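Local coordinates for protein short chain dehydrogenase (A0QTM2 homolog) (Mycobacterium thermoresistibile, PDB 3SC4) that probably catalyses NAD(P)-dependent oxidation or reduction of an as yet unidentified substrate, at residues A34-V39 / K58-A63. Residues are numbered along the deposited sequence; the frame is centred on the assembly and turned at random.
Sequences ANVALV and KEIEEA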
# COMPACT_ATOMS: atom_id res chain seq x y z
N ALA B 34 -11.26 24.41 20.19
CA ALA B 34 -11.46 22.97 20.01
C ALA B 34 -10.62 22.21 21.03
O ALA B 34 -9.68 22.76 21.60
CB ALA B 34 -11.05 22.55 18.59
N ASN B 35 -10.99 20.95 21.25
CA ASN B 35 -10.14 20.02 21.99
C ASN B 35 -9.25 19.24 21.00
O ASN B 35 -9.67 18.93 19.88
CB ASN B 35 -11.00 19.06 22.81
CG ASN B 35 -12.12 19.78 23.57
OD1 ASN B 35 -11.93 20.86 24.14
ND2 ASN B 35 -13.30 19.18 23.56
N VAL B 36 -8.01 18.97 21.40
CA VAL B 36 -7.07 18.24 20.59
C VAL B 36 -6.30 17.23 21.43
O VAL B 36 -5.57 17.60 22.32
CB VAL B 36 -6.04 19.18 19.95
CG1 VAL B 36 -4.99 18.36 19.17
CG2 VAL B 36 -6.73 20.19 19.05
N ALA B 37 -6.48 15.95 21.15
CA ALA B 37 -5.65 14.90 21.74
C ALA B 37 -4.56 14.59 20.73
O ALA B 37 -4.84 14.48 19.54
CB ALA B 37 -6.47 13.65 22.05
N LEU B 38 -3.32 14.49 21.20
CA LEU B 38 -2.18 14.25 20.33
C LEU B 38 -1.42 13.08 20.91
O LEU B 38 -1.18 13.02 22.12
CB LEU B 38 -1.30 15.49 20.17
CG LEU B 38 -0.72 16.27 21.37
CD1 LEU B 38 0.31 17.28 20.89
CD2 LEU B 38 -1.76 17.00 22.13
N VAL B 39 -1.08 12.13 20.04
CA VAL B 39 -0.39 10.92 20.48
C VAL B 39 1.01 10.85 19.83
O VAL B 39 1.13 11.03 18.61
CB VAL B 39 -1.25 9.67 20.17
CG1 VAL B 39 -1.35 9.44 18.67
CG2 VAL B 39 -0.68 8.46 20.86
N LYS B 58 1.09 22.96 25.47
CA LYS B 58 1.05 24.36 25.92
C LYS B 58 0.63 25.24 24.74
O LYS B 58 -0.29 26.05 24.86
CB LYS B 58 2.36 24.85 26.57
N GLU B 59 1.26 25.05 23.59
CA GLU B 59 0.94 25.90 22.43
C GLU B 59 -0.54 25.77 22.04
O GLU B 59 -1.19 26.78 21.73
CB GLU B 59 1.87 25.63 21.23
CG GLU B 59 3.33 26.11 21.43
CD GLU B 59 4.16 26.06 20.13
OE1 GLU B 59 5.20 25.37 20.10
OE2 GLU B 59 3.76 26.71 19.14
N ILE B 60 -1.07 24.54 22.09
CA ILE B 60 -2.51 24.34 21.83
C ILE B 60 -3.37 25.18 22.78
O ILE B 60 -4.35 25.79 22.35
CB ILE B 60 -2.89 22.84 21.93
CG1 ILE B 60 -2.36 22.07 20.72
CG2 ILE B 60 -4.41 22.64 22.08
CD1 ILE B 60 -2.13 20.59 20.97
N GLU B 61 -3.00 25.21 24.06
CA GLU B 61 -3.78 25.93 25.07
C GLU B 61 -3.66 27.44 24.89
O GLU B 61 -4.66 28.14 24.90
CB GLU B 61 -3.37 25.51 26.49
CG GLU B 61 -3.74 24.04 26.82
CD GLU B 61 -3.19 23.52 28.17
OE1 GLU B 61 -2.24 24.12 28.74
OE2 GLU B 61 -3.73 22.49 28.64
N GLU B 62 -2.43 27.91 24.68
CA GLU B 62 -2.17 29.32 24.39
C GLU B 62 -2.88 29.82 23.12
O GLU B 62 -3.13 31.02 22.96
CB GLU B 62 -0.64 29.59 24.30
CG GLU B 62 0.11 29.65 25.67
CD GLU B 62 1.67 29.55 25.56
OE1 GLU B 62 2.21 29.19 24.45
OE2 GLU B 62 2.36 29.79 26.59
N ALA B 63 -3.21 28.90 22.21
CA ALA B 63 -3.96 29.23 21.00
C ALA B 63 -5.45 29.34 21.27
O ALA B 63 -6.18 29.99 20.50
CB ALA B 63 -3.69 28.20 19.92
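Ile60 of the helix meets Val36 and Leu38 of the strand, and these three buried side chains make the whole contact. The interaction is apolar, methyl against methyl. Ile60 does all its touching with one atom, the terminal CD1. Its CG1 lies anti to the carbonyl carbon (chi1 -74°), and the nearly extended second torsion (chi2 155°) carries CD1 out from the helix to the sheet. Leu38 comes to it tip to tip, with CD2 of Leu38 3.8 Å from CD1 of Ile60. The other branch of the leucine is close too, its CD1 lying 4.1 Å from Ile60 CD1. Val36 crosses Ile60 at a slant and uses one branch, with its CG1 4.0 Å from Ile60 CD1. With CG1 placed opposite the backbone N (chi1 176°), this branch is the one that reaches the isoleucine, while CG2 lies farther off.

No hydrogen bond joins the two segments. The CA atoms of Val36 and Ile60 are 7.7 Å apart, so side chains fill the gap between the backbones. Val36 and Leu38 alternate with Asn35 and Ala37, whose side chains point away from Ile60 and touch helix 77-91 on the other face of the sheet. Ile60 also touches Ala30 of helix 20-30 and Ala67 of strand 66-71. Glu59 forms a salt bridge with Lys27 of helix 20-30.

The segments belong to the beta-alpha-beta unit of strand 35-40, helix 53-63 and strand 66-71, part of the Rossmann-type parallel sheet. The buried area is small, 135 Å² over both sides. With methyl contacts alone, the chemistry gives van der Waals and hydrophobic packing without directional bonds: at this point the helix packs on strand 35-40 through one isoleucine methyl.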